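Local coordinates for protein DnaJ homolog subfamily C member 27-A (Xenopus laevis, PDB 6JMG) that binds GTP and magnesium as a Rab-family small GTPase carrying a DnaJ domain, and possibly regulates MEK/ERK signalling, at residues A[56-67]-A[176-187]. Sequence-based numbering, arbitrary orientation.
Sequences TKVHIKDREIKV and QAFYSAIVDLCD
With CG set opposite its own carbonyl carbon (chi1 -73°), Tyr179 sends its ring from the helix under the hairpin, where Val58, its CG2 held between backbone N and carbonyl carbon, lowers that methyl onto the ring centre, 4.2 Å from the centroid. This CH-pi contact lies 10° off the ring normal; Phe178 CD2 covers the opposite face near its rim. Farther out, Val67 CG1 packs 3.6 Å from Tyr179 OH, and Val67 CG2 rests near Tyr179 CE1. One helical turn on, Val183 CG2 touches both Ile60 CG2 (3.8 Å) and Ile65 CD1 (4.0 Å), while Ile60 CG1 also lies against Tyr179 CB and Gln176 OE1. At the turn, Lys61 bends at its second and fourth torsions, laying CG along Val183 CG1 and CE over Ser180 CB before NZ makes a salt bridge with Asp184 OD1 (2.9 Å). Charge pairing thus borders an apolar centre on the solvent side. Strand 56-60 passes over helix 176-187 at 76°, their axes 9.2 Å apart. In this Ras-like fold the hairpin forms the sheet margin, strand 51-60 outermost, and the GTPase domain's C-terminal helix lies across that sheet: Phe178 and Ile182 reach strand 128-134, Ala177 touches strand 159-163, and Ile65 packs on Leu15.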
loop_
_atom_site.group_PDB
_atom_site.type_symbol
_atom_site.label_atom_id
_atom_site.label_comp_id
_atom_site.label_asym_id
_atom_site.label_seq_id
_atom_site.Cartn_x
_atom_site.Cartn_y
_atom_site.Cartn_z
ATOM N N THR A 56 -5.093 -21.718 -1.294
ATOM C CA THR A 56 -4.547 -22.240 -2.532
ATOM C C THR A 56 -3.044 -22.410 -2.350
ATOM O O THR A 56 -2.444 -21.882 -1.409
ATOM C CB THR A 56 -4.871 -21.312 -3.713
ATOM O OG1 THR A 56 -4.391 -21.895 -4.932
ATOM C CG2 THR A 56 -4.234 -19.954 -3.513
ATOM N N LYS A 57 -2.436 -23.153 -3.260
ATOM C CA LYS A 57 -1.000 -23.389 -3.244
ATOM C C LYS A 57 -0.414 -22.962 -4.589
ATOM O O LYS A 57 -0.996 -23.231 -5.646
ATOM C CB LYS A 57 -0.714 -24.870 -2.933
ATOM C CG LYS A 57 0.733 -25.321 -3.019
ATOM C CD LYS A 57 0.883 -26.358 -4.155
ATOM C CE LYS A 57 2.334 -26.526 -4.616
ATOM N NZ LYS A 57 2.498 -26.711 -6.096
ATOM N N VAL A 58 0.724 -22.259 -4.546
ATOM C CA VAL A 58 1.417 -21.812 -5.752
ATOM C C VAL A 58 2.915 -22.022 -5.572
ATOM O O VAL A 58 3.422 -22.068 -4.446
ATOM C CB VAL A 58 1.124 -20.341 -6.099
ATOM C CG1 VAL A 58 -0.361 -20.130 -6.289
ATOM C CG2 VAL A 58 1.699 -19.396 -5.036
ATOM N N HIS A 59 3.614 -22.194 -6.701
ATOM C CA HIS A 59 5.073 -22.331 -6.754
ATOM C C HIS A 59 5.656 -21.205 -7.601
ATOM O O HIS A 59 5.625 -21.276 -8.833
ATOM C CB HIS A 59 5.463 -23.686 -7.334
ATOM C CG HIS A 59 6.915 -24.018 -7.173
ATOM N ND1 HIS A 59 7.519 -24.137 -5.938
ATOM C CD2 HIS A 59 7.884 -24.255 -8.090
ATOM C CE1 HIS A 59 8.795 -24.437 -6.102
ATOM N NE2 HIS A 59 9.043 -24.511 -7.397
ATOM N N ILE A 60 6.240 -20.197 -6.951
ATOM C CA ILE A 60 6.794 -19.031 -7.630
ATOM C C ILE A 60 8.230 -18.873 -7.152
ATOM O O ILE A 60 8.557 -19.202 -6.007
ATOM C CB ILE A 60 5.957 -17.752 -7.383
ATOM C CG1 ILE A 60 5.005 -17.480 -8.560
ATOM C CG2 ILE A 60 6.836 -16.547 -7.169
ATOM C CD1 ILE A 60 4.051 -18.619 -8.903
ATOM N N LYS A 61 9.096 -18.403 -8.057
ATOM C CA LYS A 61 10.552 -18.543 -7.929
ATOM C C LYS A 61 10.753 -20.059 -7.913
ATOM O O LYS A 61 10.294 -20.729 -8.842
ATOM C CB LYS A 61 11.116 -17.772 -6.736
ATOM C CG LYS A 61 10.816 -16.274 -6.770
ATOM C CD LYS A 61 10.961 -15.696 -8.170
ATOM C CE LYS A 61 10.443 -14.271 -8.227
ATOM N NZ LYS A 61 11.141 -13.393 -7.226
ATOM N N ASP A 62 11.393 -20.622 -6.899
ATOM C CA ASP A 62 11.059 -21.988 -6.515
ATOM C C ASP A 62 10.852 -22.038 -5.013
ATOM O O ASP A 62 11.321 -22.930 -4.303
ATOM C CB ASP A 62 12.095 -23.001 -6.990
ATOM C CG ASP A 62 13.501 -22.476 -6.924
ATOM O OD1 ASP A 62 13.745 -21.510 -6.169
ATOM O OD2 ASP A 62 14.356 -23.019 -7.655
ATOM N N ARG A 63 10.098 -21.055 -4.531
ATOM C CA ARG A 63 9.531 -21.083 -3.199
ATOM C C ARG A 63 8.122 -21.641 -3.306
ATOM O O ARG A 63 7.381 -21.304 -4.235
ATOM C CB ARG A 63 9.483 -19.682 -2.587
ATOM C CG ARG A 63 10.831 -19.012 -2.366
ATOM C CD ARG A 63 11.017 -18.681 -0.895
ATOM N NE ARG A 63 10.679 -19.831 -0.061
ATOM C CZ ARG A 63 10.433 -19.760 1.240
ATOM N NH1 ARG A 63 10.479 -18.583 1.847
ATOM N NH2 ARG A 63 10.139 -20.862 1.929
ATOM N N GLU A 64 7.763 -22.511 -2.366
ATOM C CA GLU A 64 6.404 -23.018 -2.280
ATOM C C GLU A 64 5.602 -22.112 -1.350
ATOM O O GLU A 64 6.016 -21.857 -0.208
ATOM C CB GLU A 64 6.386 -24.460 -1.786
ATOM C CG GLU A 64 5.359 -25.316 -2.507
ATOM C CD GLU A 64 5.851 -25.803 -3.865
ATOM O OE1 GLU A 64 6.933 -26.428 -3.924
ATOM O OE2 GLU A 64 5.166 -25.543 -4.880
ATOM N N ILE A 65 4.469 -21.608 -1.846
ATOM C CA ILE A 65 3.683 -20.596 -1.146
ATOM C C ILE A 65 2.309 -21.174 -0.827
ATOM O O ILE A 65 1.591 -21.622 -1.728
ATOM C CB ILE A 65 3.515 -19.307 -1.977
ATOM C CG1 ILE A 65 4.813 -18.888 -2.674
ATOM C CG2 ILE A 65 2.979 -18.191 -1.109
ATOM C CD1 ILE A 65 6.026 -18.825 -1.774
ATOM N N LYS A 66 1.930 -21.123 0.445
ATOM C CA LYS A 66 0.573 -21.439 0.862
ATOM C C LYS A 66 -0.155 -20.114 1.055
ATOM O O LYS A 66 0.252 -19.290 1.881
ATOM C CB LYS A 66 0.571 -22.282 2.140
ATOM C CG LYS A 66 -0.824 -22.620 2.686
ATOM C CD LYS A 66 -0.772 -23.181 4.127
ATOM C CE LYS A 66 -2.167 -23.266 4.796
ATOM N NZ LYS A 66 -2.502 -22.107 5.705
ATOM N N VAL A 67 -1.224 -19.903 0.287
ATOM C CA VAL A 67 -1.872 -18.600 0.173
ATOM C C VAL A 67 -3.232 -18.668 0.848
ATOM O O VAL A 67 -4.113 -19.416 0.416
ATOM C CB VAL A 67 -2.026 -18.170 -1.291
ATOM C CG1 VAL A 67 -2.563 -16.779 -1.349
ATOM C CG2 VAL A 67 -0.707 -18.287 -2.027
ATOM N N GLN A 176 1.300 -13.787 -11.626
ATOM C CA GLN A 176 2.729 -14.074 -11.583
ATOM C C GLN A 176 3.499 -12.868 -11.066
ATOM O O GLN A 176 4.404 -13.010 -10.240
ATOM C CB GLN A 176 3.228 -14.495 -12.967
ATOM C CG GLN A 176 4.702 -14.886 -13.024
ATOM C CD GLN A 176 4.957 -16.321 -12.565
ATOM O OE1 GLN A 176 5.804 -16.566 -11.710
ATOM N NE2 GLN A 176 4.223 -17.271 -13.134
ATOM N N ALA A 177 3.115 -11.665 -11.488
ATOM C CA ALA A 177 3.782 -10.481 -10.972
ATOM C C ALA A 177 3.453 -10.274 -9.502
ATOM O O ALA A 177 4.318 -9.875 -8.714
ATOM C CB ALA A 177 3.381 -9.265 -11.790
ATOM N N PHE A 178 2.201 -10.549 -9.130
ATOM C CA PHE A 178 1.726 -10.385 -7.762
ATOM C C PHE A 178 2.542 -11.229 -6.791
ATOM O O PHE A 178 3.064 -10.720 -5.791
ATOM C CB PHE A 178 0.258 -10.792 -7.725
ATOM C CG PHE A 178 -0.462 -10.568 -6.414
ATOM C CD1 PHE A 178 -0.588 -9.308 -5.858
ATOM C CD2 PHE A 178 -1.120 -11.628 -5.806
ATOM C CE1 PHE A 178 -1.330 -9.116 -4.700
ATOM C CE2 PHE A 178 -1.848 -11.447 -4.644
ATOM C CZ PHE A 178 -1.958 -10.193 -4.095
ATOM N N TYR A 179 2.649 -12.532 -7.066
ATOM C CA TYR A 179 3.313 -13.427 -6.128
ATOM C C TYR A 179 4.818 -13.235 -6.147
ATOM O O TYR A 179 5.481 -13.479 -5.133
ATOM C CB TYR A 179 2.937 -14.880 -6.419
ATOM C CG TYR A 179 1.519 -15.236 -6.025
ATOM C CD1 TYR A 179 1.038 -14.926 -4.766
ATOM C CD2 TYR A 179 0.646 -15.856 -6.933
ATOM C CE1 TYR A 179 -0.260 -15.255 -4.391
ATOM C CE2 TYR A 179 -0.663 -16.187 -6.572
ATOM C CZ TYR A 179 -1.109 -15.886 -5.293
ATOM O OH TYR A 179 -2.398 -16.199 -4.899
ATOM N N SER A 180 5.383 -12.799 -7.275
ATOM C CA SER A 180 6.814 -12.534 -7.263
ATOM C C SER A 180 7.136 -11.312 -6.418
ATOM O O SER A 180 8.086 -11.331 -5.635
ATOM C CB SER A 180 7.341 -12.363 -8.679
ATOM O OG SER A 180 6.848 -13.388 -9.523
ATOM N N ALA A 181 6.335 -10.257 -6.514
ATOM C CA ALA A 181 6.555 -9.125 -5.628
ATOM C C ALA A 181 6.382 -9.542 -4.164
ATOM O O ALA A 181 7.112 -9.074 -3.285
ATOM C CB ALA A 181 5.620 -7.969 -6.003
ATOM N N ILE A 182 5.445 -10.452 -3.889
ATOM C CA ILE A 182 5.214 -10.865 -2.510
ATOM C C ILE A 182 6.364 -11.740 -2.018
ATOM O O ILE A 182 6.788 -11.631 -0.863
ATOM C CB ILE A 182 3.853 -11.572 -2.373
ATOM C CG1 ILE A 182 2.704 -10.579 -2.591
ATOM C CG2 ILE A 182 3.700 -12.177 -0.989
ATOM C CD1 ILE A 182 1.306 -11.233 -2.653
ATOM N N VAL A 183 6.885 -12.624 -2.872
ATOM C CA VAL A 183 8.082 -13.381 -2.509
ATOM C C VAL A 183 9.249 -12.431 -2.256
ATOM O O VAL A 183 10.004 -12.601 -1.292
ATOM C CB VAL A 183 8.419 -14.427 -3.591
ATOM C CG1 VAL A 183 9.819 -14.974 -3.388
ATOM C CG2 VAL A 183 7.412 -15.575 -3.554
ATOM N N ASP A 184 9.425 -11.427 -3.125
ATOM C CA ASP A 184 10.477 -10.439 -2.908
ATOM C C ASP A 184 10.265 -9.702 -1.592
ATOM O O ASP A 184 11.225 -9.394 -0.879
ATOM C CB ASP A 184 10.537 -9.435 -4.068
ATOM C CG ASP A 184 11.007 -10.059 -5.372
ATOM O OD1 ASP A 184 11.599 -11.166 -5.352
ATOM O OD2 ASP A 184 10.788 -9.428 -6.432
ATOM N N LEU A 185 9.010 -9.413 -1.251
ATOM C CA LEU A 185 8.725 -8.759 0.021
ATOM C C LEU A 185 9.043 -9.683 1.196
ATOM O O LEU A 185 9.531 -9.233 2.237
ATOM C CB LEU A 185 7.264 -8.318 0.057
ATOM C CG LEU A 185 6.767 -7.663 1.354
ATOM C CD1 LEU A 185 6.880 -6.132 1.260
ATOM C CD2 LEU A 185 5.329 -8.091 1.703
ATOM N N CYS A 186 8.793 -10.984 1.043
ATOM C CA CYS A 186 9.038 -11.911 2.141
ATOM C C CYS A 186 10.525 -12.159 2.336
ATOM O O CYS A 186 11.001 -12.238 3.472
ATOM C CB CYS A 186 8.320 -13.234 1.883
ATOM S SG CYS A 186 6.565 -13.187 2.228
ATOM N N ASP A 187 11.278 -12.261 1.241
ATOM C CA ASP A 187 12.717 -12.437 1.354
ATOM C C ASP A 187 13.389 -11.239 2.016
ATOM O O ASP A 187 14.535 -11.356 2.467
ATOM C CB ASP A 187 13.316 -12.691 -0.027
ATOM C CG ASP A 187 12.918 -14.041 -0.601
ATOM O OD1 ASP A 187 12.194 -14.803 0.081
ATOM O OD2 ASP A 187 13.343 -14.342 -1.738
#